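Mandelate racemase/muconate lactonizing enzyme family protein (Sorangium cellulosum, PDB 3S5S) is of unknown function but belongs to the enolase superfamily, whose members join an alpha+beta capping domain to a modified TIM barrel. Local coordinates at residues Leu15-His20 with Glu332-Gly337; Glu31-Leu36 with Gly298-Val303; Asp137-Thr142 with Lys164-Gly169; Leu191-Asn196 with Ala216-Leu221. All coordinates share one frame; numbering follows the deposited sequence. Where two conformers were deposited one is given.

Interaction 1. Residues Leu15-His20 with Glu332-Gly337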
loop_
_atom_site.group_PDB
_atom_site.type_symbol
_atom_site.label_atom_id
_atom_site.label_comp_id
_atom_site.label_asym_id
_atom_site.label_seq_id
_atom_site.Cartn_x
_atom_site.Cartn_y
_atom_site.Cartn_z
ATOM N N LEU A 15 9.970 13.567 -25.097
ATOM C CA LEU A 15 10.591 14.394 -24.042
ATOM C C LEU A 15 12.126 14.199 -24.100
ATOM O O LEU A 15 12.700 13.395 -23.344
ATOM C CB LEU A 15 10.008 14.095 -22.639
ATOM C CG LEU A 15 10.579 14.974 -21.497
ATOM C CD1 LEU A 15 10.503 16.494 -21.808
ATOM C CD2 LEU A 15 9.972 14.689 -20.105
ATOM N N ASP A 16 12.755 14.885 -25.038
ATOM C CA ASP A 16 14.178 14.743 -25.256
ATOM C C ASP A 16 14.924 15.888 -24.574
ATOM O O ASP A 16 14.873 17.041 -25.041
ATOM C CB ASP A 16 14.513 14.769 -26.762
ATOM C CG ASP A 16 13.953 13.553 -27.521
ATOM O OD1 ASP A 16 13.916 12.448 -26.944
ATOM O OD2 ASP A 16 13.553 13.702 -28.707
ATOM N N ILE A 17 15.631 15.561 -23.497
ATOM C CA ILE A 17 16.460 16.533 -22.788
ATOM C C ILE A 17 17.953 16.199 -22.814
ATOM O O ILE A 17 18.348 15.090 -22.418
ATOM C CB ILE A 17 16.028 16.659 -21.351
ATOM C CG1 ILE A 17 14.501 16.695 -21.266
ATOM C CG2 ILE A 17 16.645 17.931 -20.748
ATOM C CD1 ILE A 17 13.942 16.565 -19.857
ATOM N N PRO A 18 18.789 17.158 -23.239
ATOM C CA PRO A 18 20.214 16.934 -23.250
ATOM C C PRO A 18 20.792 16.684 -21.845
ATOM O O PRO A 18 20.328 17.266 -20.854
ATOM C CB PRO A 18 20.772 18.250 -23.823
ATOM C CG PRO A 18 19.637 18.956 -24.413
ATOM C CD PRO A 18 18.454 18.534 -23.639
ATOM N N LEU A 19 21.760 15.773 -21.781
ATOM C CA LEU A 19 22.611 15.558 -20.620
ATOM C C LEU A 19 23.863 16.400 -20.871
ATOM O O LEU A 19 24.272 16.548 -22.039
ATOM C CB LEU A 19 22.957 14.070 -20.502
ATOM C CG LEU A 19 21.753 13.110 -20.302
ATOM C CD1 LEU A 19 22.139 11.650 -20.302
ATOM C CD2 LEU A 19 21.016 13.416 -19.020
ATOM N N HIS A 20 24.451 16.989 -19.820
ATOM C CA HIS A 20 25.679 17.805 -20.000
ATOM C C HIS A 20 26.758 16.925 -20.657
ATOM O O HIS A 20 27.232 17.145 -21.803
ATOM C CB HIS A 20 26.222 18.303 -18.658
ATOM C CG HIS A 20 25.270 19.144 -17.867
ATOM N ND1 HIS A 20 25.168 20.510 -18.031
ATOM C CD2 HIS A 20 24.419 18.825 -16.863
ATOM C CE1 HIS A 20 24.273 20.992 -17.181
ATOM N NE2 HIS A 20 23.806 19.990 -16.458
ATOM N N GLU A 332 18.949 21.107 -19.546
ATOM C CA GLU A 332 17.771 21.973 -19.570
ATOM C C GLU A 332 16.746 21.450 -18.614
ATOM O O GLU A 332 16.799 20.304 -18.201
ATOM C CB GLU A 332 17.107 21.973 -20.944
ATOM C CG GLU A 332 17.729 22.870 -21.914
ATOM C CD GLU A 332 17.728 22.287 -23.324
ATOM O OE1 GLU A 332 16.806 21.486 -23.660
ATOM O OE2 GLU A 332 18.670 22.649 -24.081
ATOM N N ASN A 333 15.785 22.300 -18.311
ATOM C CA ASN A 333 14.642 21.961 -17.487
ATOM C C ASN A 333 13.448 22.509 -18.227
ATOM O O ASN A 333 13.175 23.724 -18.153
ATOM C CB ASN A 333 14.739 22.610 -16.099
ATOM C CG ASN A 333 13.514 22.316 -15.240
ATOM O OD1 ASN A 333 12.534 21.775 -15.729
ATOM N ND2 ASN A 333 13.566 22.657 -13.963
ATOM N N PRO A 334 12.747 21.651 -18.972
ATOM C CA PRO A 334 11.581 22.160 -19.725
ATOM C C PRO A 334 10.293 22.285 -18.882
ATOM O O PRO A 334 9.206 22.391 -19.452
ATOM C CB PRO A 334 11.381 21.108 -20.822
ATOM C CG PRO A 334 11.883 19.853 -20.231
ATOM C CD PRO A 334 13.055 20.251 -19.311
ATOM N N PHE A 335 10.413 22.267 -17.550
ATOM C CA PHE A 335 9.249 22.305 -16.634
ATOM C C PHE A 335 9.290 23.451 -15.616
ATOM O O PHE A 335 10.353 23.886 -15.230
ATOM C CB PHE A 335 9.195 21.010 -15.822
ATOM C CG PHE A 335 8.966 19.776 -16.640
ATOM C CD1 PHE A 335 7.700 19.495 -17.167
ATOM C CD2 PHE A 335 10.005 18.894 -16.886
ATOM C CE1 PHE A 335 7.469 18.349 -17.912
ATOM C CE2 PHE A 335 9.783 17.733 -17.614
ATOM C CZ PHE A 335 8.506 17.450 -18.133
ATOM N N ASP A 336 8.120 23.910 -15.186
ATOM C CA ASP A 336 7.969 24.843 -14.059
ATOM C C ASP A 336 7.515 24.005 -12.907
ATOM O O ASP A 336 6.903 22.965 -13.159
ATOM C CB ASP A 336 6.877 25.886 -14.347
ATOM C CG ASP A 336 7.252 26.818 -15.504
ATOM O OD1 ASP A 336 8.431 27.349 -15.513
ATOM O OD2 ASP A 336 6.357 27.024 -16.385
ATOM N N GLY A 337 7.786 24.461 -11.673
ATOM C CA GLY A 337 7.276 23.819 -10.461
ATOM C C GLY A 337 8.000 22.541 -10.045
ATOM O O GLY A 337 9.013 22.162 -10.639
#
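Leu-15 and Phe-335 reach for each other from opposite directions, and the methyl CD2 of Leu-15 lies in the plane of the phenyl ring, at its edge, 3.7 Å from Phe-335 CZ. Leu-15 holds CG anti to its backbone N (chi1 -178°), and its second methyl, CD1, meets Pro-334 CG at 4.0 Å. The same proline is approached end-on by Ile-17, whose CD1 is 3.8 Å from Pro-334 CD. The other branch of Ile-17 serves a different neighbour: CG2 packs 3.5 Å from Glu-332 O. A bend at chi2 (143°) carries the Glu-332 carboxylate across the ring of Pro-18, with OE1 3.4 Å from Pro-18 CD, a van der Waals contact. Phe-335 N is held within its own segment by Asn-333 OD1 (2.8 Å), forming an Asx turn just ahead of the short strand 335-336. Outside the pair, the Phe-335 ring also touches Val-303 and Leu-304 of helix 303-316. The touching parts, 15-18 and 332-335, run 151° apart and meet by side-chain packing; a backbone bond comes just before, between Pro-18 and Ala-331. The arrangement is consistent with the way C-terminal chain packs on the capping-domain sheet in the enolase superfamily.

Interaction 2. Residues Glu31-Leu36 with Gly298-Val303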
loop_
_atom_site.group_PDB
_atom_site.type_symbol
_atom_site.label_atom_id
_atom_site.label_comp_id
_atom_site.label_asym_id
_atom_site.label_seq_id
_atom_site.Cartn_x
_atom_site.Cartn_y
_atom_site.Cartn_z
ATOM N N GLU A 31 23.041 9.666 -23.792
ATOM C CA GLU A 31 23.592 11.032 -24.147
ATOM C C GLU A 31 22.517 12.134 -24.296
ATOM O O GLU A 31 22.814 13.306 -24.603
ATOM C CB GLU A 31 24.441 10.975 -25.434
ATOM C CG GLU A 31 25.625 11.980 -25.501
ATOM C CD GLU A 31 25.502 13.099 -26.587
ATOM O OE1 GLU A 31 26.209 13.008 -27.620
ATOM O OE2 GLU A 31 24.724 14.074 -26.390
ATOM N N ARG A 32 21.273 11.717 -24.097
ATOM C CA ARG A 32 20.090 12.522 -24.241
ATOM C C ARG A 32 19.224 11.741 -23.291
ATOM O O ARG A 32 19.335 10.526 -23.230
ATOM C CB ARG A 32 19.505 12.305 -25.630
ATOM C CG ARG A 32 18.836 13.485 -26.330
ATOM C CD ARG A 32 17.714 13.000 -27.273
ATOM N NE ARG A 32 18.046 11.753 -27.961
ATOM C CZ ARG A 32 17.166 10.899 -28.498
ATOM N NH1 ARG A 32 15.851 11.116 -28.421
ATOM N NH2 ARG A 32 17.613 9.793 -29.084
ATOM N N ALA A 33 18.381 12.409 -22.523
ATOM C CA ALA A 33 17.316 11.701 -21.893
ATOM C C ALA A 33 16.189 11.597 -22.931
ATOM O O ALA A 33 15.517 12.602 -23.250
ATOM C CB ALA A 33 16.878 12.427 -20.650
ATOM N N ALA A 34 16.031 10.397 -23.503
ATOM C CA ALA A 34 14.994 10.116 -24.498
ATOM C C ALA A 34 13.699 9.618 -23.789
ATOM O O ALA A 34 13.374 8.424 -23.747
ATOM C CB ALA A 34 15.516 9.107 -25.587
ATOM N N ASN A 35 12.969 10.576 -23.232
ATOM C CA ASN A 35 11.808 10.296 -22.430
ATOM C C ASN A 35 10.501 10.620 -23.196
ATOM O O ASN A 35 10.527 10.910 -24.401
ATOM C CB ASN A 35 11.919 11.048 -21.102
ATOM C CG ASN A 35 13.094 10.554 -20.252
ATOM O OD1 ASN A 35 13.912 9.727 -20.694
ATOM N ND2 ASN A 35 13.179 11.057 -19.008
ATOM N N LEU A 36 9.362 10.489 -22.512
ATOM C CA LEU A 36 8.092 10.859 -23.094
ATOM C C LEU A 36 7.345 11.670 -22.074
ATOM O O LEU A 36 7.509 11.467 -20.844
ATOM C CB LEU A 36 7.237 9.643 -23.427
ATOM C CG LEU A 36 7.804 8.650 -24.418
ATOM C CD1 LEU A 36 6.930 7.386 -24.431
ATOM C CD2 LEU A 36 7.917 9.284 -25.795
ATOM N N GLY A 298 15.791 6.151 -9.117
ATOM C CA GLY A 298 15.114 6.462 -10.360
ATOM C C GLY A 298 15.904 6.080 -11.577
ATOM O O GLY A 298 17.022 5.639 -11.484
ATOM N N MET A 299 15.268 6.238 -12.737
ATOM C CA MET A 299 15.926 6.084 -14.037
ATOM C C MET A 299 16.642 7.418 -14.368
ATOM O O MET A 299 17.141 8.061 -13.460
ATOM C CB MET A 299 14.864 5.683 -15.066
ATOM C CG MET A 299 14.856 4.207 -15.499
ATOM S SD MET A 299 15.191 2.899 -14.311
ATOM C CE MET A 299 16.943 3.073 -14.128
ATOM N N VAL A 300 16.705 7.848 -15.627
ATOM C CA VAL A 300 17.305 9.183 -15.964
ATOM C C VAL A 300 16.155 10.145 -16.222
ATOM O O VAL A 300 15.670 10.235 -17.326
ATOM C CB VAL A 300 18.244 9.115 -17.167
ATOM C CG1 VAL A 300 18.759 10.501 -17.542
ATOM C CG2 VAL A 300 19.401 8.161 -16.894
ATOM N N GLU A 301 15.716 10.828 -15.173
ATOM C CA GLU A 301 14.407 11.484 -15.101
ATOM C C GLU A 301 14.522 13.013 -14.990
ATOM O O GLU A 301 15.436 13.523 -14.342
ATOM C CB GLU A 301 13.623 10.913 -13.888
ATOM C CG GLU A 301 13.409 9.376 -13.969
ATOM C CD GLU A 301 12.855 8.724 -12.696
ATOM O OE1 GLU A 301 12.640 9.403 -11.667
ATOM O OE2 GLU A 301 12.677 7.493 -12.703
ATOM N N SER A 302 13.589 13.749 -15.591
ATOM C CA SER A 302 13.509 15.191 -15.353
ATOM C C SER A 302 12.936 15.453 -13.957
ATOM O O SER A 302 12.702 14.521 -13.152
ATOM C CB SER A 302 12.594 15.843 -16.388
ATOM O OG SER A 302 11.192 15.624 -16.109
ATOM N N VAL A 303 12.702 16.734 -13.704
ATOM C CA VAL A 303 12.021 17.290 -12.539
ATOM C C VAL A 303 10.643 16.648 -12.287
ATOM O O VAL A 303 10.201 16.462 -11.147
ATOM C CB VAL A 303 11.942 18.857 -12.770
ATOM C CG1 VAL A 303 10.589 19.486 -12.447
ATOM C CG2 VAL A 303 13.119 19.574 -12.115
#
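The carboxamide of Asn-35 meets Val-300 O within its own plane, the oxygen lying only 4° out of it. Asn-35 ND2 donates to Val-300 O over 3.1 Å, and the N-H...O angle of 172° makes the bond nearly straight; the donor also sits in the plane of the Val-300 carbonyl. A chi1 of -65° sets CG beside the backbone N of Asn-35 and turns the amide to the loop 298-303. A second flat group, the Arg-32 guanidinium, has Ala-34 CB over one face, offset toward the rim, while its NH1 forms a salt bridge with Asp-16. On the loop side, the Glu-301 carboxylate is met from above its plane by Met-299 N, with OE2 accepting at 2.9 Å. Apolar contact is slight: Ala-33 CB touches Val-300 CG1 at 4.1 Å, where the two backbones are closest. Glu-51, outside both segments, ties the parts together, bonding Asn-35 ND2 through OE2 and Ser-302 OG through OE1. Ser-302 OG also caps Leu-304 N at the start of helix 303-316. Both partners of Asn-35 ND2 are acceptors, which supports the placement of nitrogen rather than oxygen at this end of the amide and implies that its rotation is fixed by two bonds.

Interaction 3. Residues Asp137-Thr142 with Lys164-Gly169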
loop_
_atom_site.group_PDB
_atom_site.type_symbol
_atom_site.label_atom_id
_atom_site.label_comp_id
_atom_site.label_asym_id
_atom_site.label_seq_id
_atom_site.Cartn_x
_atom_site.Cartn_y
_atom_site.Cartn_z
ATOM N N ASP A 137 21.668 11.910 -2.271
ATOM C CA ASP A 137 23.050 11.664 -2.674
ATOM C C ASP A 137 23.260 12.239 -4.083
ATOM O O ASP A 137 22.306 12.733 -4.700
ATOM C CB ASP A 137 23.409 10.163 -2.616
ATOM C CG ASP A 137 22.700 9.330 -3.674
ATOM O OD1 ASP A 137 22.442 9.794 -4.801
ATOM O OD2 ASP A 137 22.419 8.166 -3.394
ATOM N N ILE A 138 24.484 12.188 -4.581
ATOM C CA ILE A 138 24.780 12.555 -5.945
ATOM C C ILE A 138 25.771 11.558 -6.468
ATOM O O ILE A 138 26.531 10.933 -5.724
ATOM C CB ILE A 138 25.351 14.000 -6.094
ATOM C CG1 ILE A 138 25.334 14.467 -7.576
ATOM C CG2 ILE A 138 26.756 14.109 -5.433
ATOM C CD1 ILE A 138 26.034 15.850 -7.854
ATOM N N THR A 139 25.767 11.393 -7.775
ATOM C CA THR A 139 26.381 10.240 -8.329
ATOM C C THR A 139 27.634 10.592 -9.092
ATOM O O THR A 139 27.699 11.583 -9.782
ATOM C CB THR A 139 25.323 9.349 -9.071
ATOM O OG1 THR A 139 25.983 8.498 -10.009
ATOM C CG2 THR A 139 24.334 10.165 -9.773
ATOM N N ILE A 140 28.665 9.803 -8.870
ATOM C CA ILE A 140 29.920 9.954 -9.578
ATOM C C ILE A 140 30.013 8.847 -10.614
ATOM O O ILE A 140 30.256 7.661 -10.302
ATOM C CB ILE A 140 31.086 9.969 -8.645
ATOM C CG1 ILE A 140 30.981 11.227 -7.774
ATOM C CG2 ILE A 140 32.386 9.983 -9.443
ATOM C CD1 ILE A 140 31.887 11.250 -6.578
ATOM N N THR A 141 29.765 9.265 -11.852
ATOM C CA THR A 141 29.525 8.353 -12.964
ATOM C C THR A 141 30.827 7.997 -13.671
ATOM O O THR A 141 31.802 8.741 -13.547
ATOM C CB THR A 141 28.490 8.951 -13.937
ATOM O OG1 THR A 141 28.055 7.926 -14.824
ATOM C CG2 THR A 141 29.053 10.144 -14.732
ATOM N N THR A 142 30.838 6.872 -14.399
ATOM C CA THR A 142 32.086 6.285 -14.951
ATOM C C THR A 142 32.954 7.235 -15.759
ATOM O O THR A 142 32.454 8.119 -16.459
ATOM C CB THR A 142 31.869 4.963 -15.793
ATOM O OG1 THR A 142 30.696 5.061 -16.628
ATOM C CG2 THR A 142 31.774 3.740 -14.865
ATOM N N LYS A 164 27.188 8.271 -4.481
ATOM C CA LYS A 164 26.968 7.033 -5.184
ATOM C C LYS A 164 27.988 6.926 -6.315
ATOM O O LYS A 164 28.001 7.730 -7.257
ATOM C CB LYS A 164 25.552 7.030 -5.750
ATOM C CG LYS A 164 25.190 5.863 -6.662
ATOM C CD LYS A 164 23.675 5.680 -6.572
ATOM C CE LYS A 164 23.069 4.882 -7.725
ATOM N NZ LYS A 164 21.758 4.223 -7.343
ATOM N N VAL A 165 28.822 5.906 -6.252
ATOM C CA VAL A 165 29.871 5.784 -7.236
ATOM C C VAL A 165 29.465 4.659 -8.178
ATOM O O VAL A 165 29.260 3.539 -7.724
ATOM C CB VAL A 165 31.247 5.513 -6.544
ATOM C CG1 VAL A 165 32.333 5.209 -7.560
ATOM C CG2 VAL A 165 31.636 6.693 -5.677
ATOM N N LYS A 166 29.319 4.955 -9.469
ATOM C CA LYS A 166 29.044 3.875 -10.423
ATOM C C LYS A 166 30.303 3.038 -10.545
ATOM O O LYS A 166 31.407 3.558 -10.354
ATOM C CB LYS A 166 28.544 4.383 -11.786
ATOM C CG LYS A 166 27.162 5.097 -11.735
ATOM C CD LYS A 166 25.942 4.180 -11.785
ATOM C CE LYS A 166 24.754 4.939 -11.188
ATOM N NZ LYS A 166 23.369 4.366 -11.394
ATOM N N VAL A 167 30.138 1.740 -10.767
ATOM C CA VAL A 167 31.277 0.819 -10.856
ATOM C C VAL A 167 31.010 -0.400 -11.768
ATOM O O VAL A 167 29.867 -0.724 -12.091
ATOM C CB VAL A 167 31.830 0.365 -9.452
ATOM C CG1 VAL A 167 32.543 1.516 -8.733
ATOM C CG2 VAL A 167 30.725 -0.279 -8.571
ATOM N N GLY A 168 32.096 -1.064 -12.172
ATOM C CA GLY A 168 32.039 -2.145 -13.161
ATOM C C GLY A 168 31.944 -1.697 -14.619
ATOM O O GLY A 168 32.106 -0.519 -14.947
ATOM N N GLY A 169 31.697 -2.672 -15.499
ATOM C CA GLY A 169 31.609 -2.466 -16.949
ATOM C C GLY A 169 32.968 -2.357 -17.622
ATOM O O GLY A 169 33.978 -2.836 -17.106
#
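Lys-164 keeps CG anti to its backbone N (chi1 173°) and stays extended beyond it, rising straight from the face of the sheet it shares with Thr-139, where the CB atoms of the two residues pack together. Lys-166 instead bends at chi2 (-84°), which brings CE to 3.9 Å from Thr-139 OG1 as the two side chains cross. The carboxylate of Asp-137 passes across the foot of Lys-164 at a slant, OD2 nearest CB and 5.6 Å from Lys-164 NZ. That ammonium group has salt bridges with Asp-323, Asp-194 and Glu-222 instead. Beneath these side chains the strands pair in parallel, 30° apart. Lys-164 N donates to Ile-138 O at 3.0 Å, and Lys-166 N to Ile-140 O, also at 3.0 Å. Between them, Ile-140 N gives a 2.7 Å bond nearly along the carbonyl axis of Lys-164 O, an acceptor that also takes a weak bond from Thr-139 OG1 (3.5 Å). The pairing closes the beta-alpha-beta unit of strand 133-140, helix 146-158 and strand 162-166, which belongs to the barrel. The Lys-164 to Lys-166 sequence, Lys-Val-Lys, on the second strand resembles the KxK motif of the second barrel strand in muconate-lactonizing-enzyme relatives. On the other face, Ile-140 CB meets Val-165 CG2 at 4.5 Å. Ile-140 also packs on Ala-148 and Ala-152 of helix 146-158, and Val-165 on Ile-182 of helix 175-185.

Interaction 4. Residues Leu191-Asn196 with Ala216-Leu221; sequences LILDGN and ADVALL
Leu-191 uses both its backbone N and O on the segment 216-221. Leu-191 N donates to Asp-217 O at 2.8 Å, while Leu-191 O receives Ala-219 N, likewise at 2.8 Å and in the carbonyl plane. The same oxygen takes a second, weak bond from Leu-220 N at 3.4 Å, so two successive N-H groups converge on one acceptor. This convergence marks a beta bulge: the register moves by one residue between Leu-191 and Ile-192, and Ala-219 shows the kink in its backbone (psi -20°). Normal parallel pairing resumes with Leu-193 N, which donates to Leu-220 O at 3.1 Å, and continues through backbone bonds of Leu-193 and Gly-195 with Glu-222. The backbone of Ile-192 faces the other way and bonds with Leu-163 and Val-165 of strand 162-166. The two strands, 40° apart, and helix 201-213 between them form a beta-alpha-beta unit of the barrel. On one face, Ile-192 and Leu-220 lie side by side and point the same way, with CG1 of Ile-192 3.7 Å from CB of Leu-220. On the other, Leu-191 CD1 meets Ala-216 CB at 4.1 Å, and Leu-193 packs against Val-218 and Leu-221 beneath helices 175-185 and 201-213. None of the polar side chains bonds across the two segments. Asp-217, at the centre of an inverse gamma turn, bonds Ser-190 OG through OD2. At the strand end Asp-194 divides its oxygens: OD1 accepts Asn-196 N at 3.0 Å in an Asx turn, met on the anti side but well out of the carboxylate plane, while OD2 turns to the lysines of strand 162-166. Asn-196 ND2 donates to Glu-248.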
loop_
_atom_site.group_PDB
_atom_site.type_symbol
_atom_site.label_atom_id
_atom_site.label_comp_id
_atom_site.label_asym_id
_atom_site.label_seq_id
_atom_site.Cartn_x
_atom_site.Cartn_y
_atom_site.Cartn_z
ATOM N N LEU A 191 29.706 6.428 1.222
ATOM C CA LEU A 191 29.703 5.915 -0.161
ATOM C C LEU A 191 28.659 4.841 -0.479
ATOM O O LEU A 191 28.432 3.927 0.303
ATOM C CB LEU A 191 31.082 5.412 -0.535
ATOM C CG LEU A 191 32.236 6.440 -0.523
ATOM C CD1 LEU A 191 33.450 5.763 -1.039
ATOM C CD2 LEU A 191 31.975 7.777 -1.313
ATOM N N ILE A 192 28.002 4.970 -1.622
ATOM C CA ILE A 192 27.265 3.875 -2.231
ATOM C C ILE A 192 28.030 3.389 -3.505
ATOM O O ILE A 192 28.194 4.141 -4.487
ATOM C CB ILE A 192 25.833 4.298 -2.617
ATOM C CG1 ILE A 192 24.947 4.425 -1.391
ATOM C CG2 ILE A 192 25.192 3.273 -3.539
ATOM C CD1 ILE A 192 23.907 5.509 -1.543
ATOM N N LEU A 193 28.486 2.149 -3.489
ATOM C CA LEU A 193 29.033 1.540 -4.691
ATOM C C LEU A 193 27.891 0.838 -5.434
ATOM O O LEU A 193 27.325 -0.159 -4.951
ATOM C CB LEU A 193 30.186 0.590 -4.337
ATOM C CG LEU A 193 31.216 1.062 -3.291
ATOM C CD1 LEU A 193 32.323 0.061 -3.122
ATOM C CD2 LEU A 193 31.866 2.389 -3.625
ATOM N N ASP A 194 27.522 1.409 -6.580
ATOM C CA ASP A 194 26.490 0.861 -7.455
ATOM C C ASP A 194 27.153 0.087 -8.598
ATOM O O ASP A 194 27.937 0.652 -9.354
ATOM C CB ASP A 194 25.626 1.989 -8.030
ATOM C CG ASP A 194 24.321 1.487 -8.675
ATOM O OD1 ASP A 194 24.205 0.288 -9.007
ATOM O OD2 ASP A 194 23.383 2.308 -8.853
ATOM N N GLY A 195 26.820 -1.198 -8.720
ATOM C CA GLY A 195 27.426 -2.081 -9.718
ATOM C C GLY A 195 26.555 -2.214 -10.954
ATOM O O GLY A 195 27.019 -2.610 -12.019
ATOM N N ASN A 196 25.275 -1.881 -10.813
ATOM C CA ASN A 196 24.280 -2.132 -11.867
ATOM C C ASN A 196 24.480 -3.499 -12.482
ATOM O O ASN A 196 24.389 -3.658 -13.690
ATOM C CB ASN A 196 24.275 -1.018 -12.940
ATOM C CG ASN A 196 23.569 0.269 -12.455
ATOM O OD1 ASN A 196 24.207 1.323 -12.288
ATOM N ND2 ASN A 196 22.246 0.176 -12.211
ATOM N N ALA A 216 37.173 4.549 4.271
ATOM C CA ALA A 216 35.910 5.016 3.694
ATOM C C ALA A 216 34.722 4.364 4.380
ATOM O O ALA A 216 34.721 3.149 4.692
ATOM C CB ALA A 216 35.866 4.782 2.189
ATOM N N ASP A 217 33.713 5.186 4.633
ATOM C CA ASP A 217 32.469 4.692 5.152
ATOM C C ASP A 217 31.607 4.290 3.937
ATOM O O ASP A 217 30.852 5.094 3.368
ATOM C CB ASP A 217 31.876 5.766 6.080
ATOM C CG ASP A 217 30.417 5.530 6.455
ATOM O OD1 ASP A 217 29.987 4.386 6.705
ATOM O OD2 ASP A 217 29.675 6.533 6.500
ATOM N N VAL A 218 31.752 3.038 3.516
ATOM C CA VAL A 218 30.853 2.452 2.525
ATOM C C VAL A 218 29.539 2.164 3.223
ATOM O O VAL A 218 29.451 1.324 4.096
ATOM C CB VAL A 218 31.435 1.124 1.886
ATOM C CG1 VAL A 218 30.392 0.445 0.964
ATOM C CG2 VAL A 218 32.717 1.402 1.138
ATOM N N ALA A 219 28.514 2.904 2.860
ATOM C CA ALA A 219 27.224 2.794 3.528
ATOM C C ALA A 219 26.312 1.762 2.851
ATOM O O ALA A 219 25.352 1.279 3.461
ATOM C CB ALA A 219 26.559 4.162 3.553
ATOM N N LEU A 220 26.602 1.424 1.591
ATOM C CA LEU A 220 25.749 0.510 0.851
ATOM C C LEU A 220 26.479 -0.061 -0.354
ATOM O O LEU A 220 27.188 0.680 -1.046
ATOM C CB LEU A 220 24.489 1.261 0.396
ATOM C CG LEU A 220 23.373 0.490 -0.292
ATOM C CD1 LEU A 220 22.700 -0.476 0.672
ATOM C CD2 LEU A 220 22.343 1.475 -0.885
ATOM N N LEU A 221 26.325 -1.364 -0.599
ATOM C CA LEU A 221 26.710 -1.945 -1.863
ATOM C C LEU A 221 25.476 -2.284 -2.694
ATOM O O LEU A 221 24.792 -3.254 -2.412
ATOM C CB LEU A 221 27.506 -3.202 -1.643
ATOM C CG LEU A 221 27.909 -4.036 -2.857
ATOM C CD1 LEU A 221 28.897 -3.358 -3.800
ATOM C CD2 LEU A 221 28.534 -5.281 -2.316
#

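In the fold
Interactions 1 and 2 form one group, their centres 8 Å apart, and interactions 3 and 4 another, 9 Å apart. The first pair shares the antiparallel sheet of the capping domain through neighbouring strands 7-25 and 28-42, and each connects it to chain from the C-terminal part. The second pair lies within the barrel sheet, where strands 162-166 and 190-194 are neighbours. Centres of interactions 2 and 3 are 17 Å apart. Along the sequence, interaction 1 spans interaction 2, which in turn spans 3 and then 4 in series. The two local crossovers are units of the barrel wall, while the two long-range contacts bring the capping domain and late chain segments together.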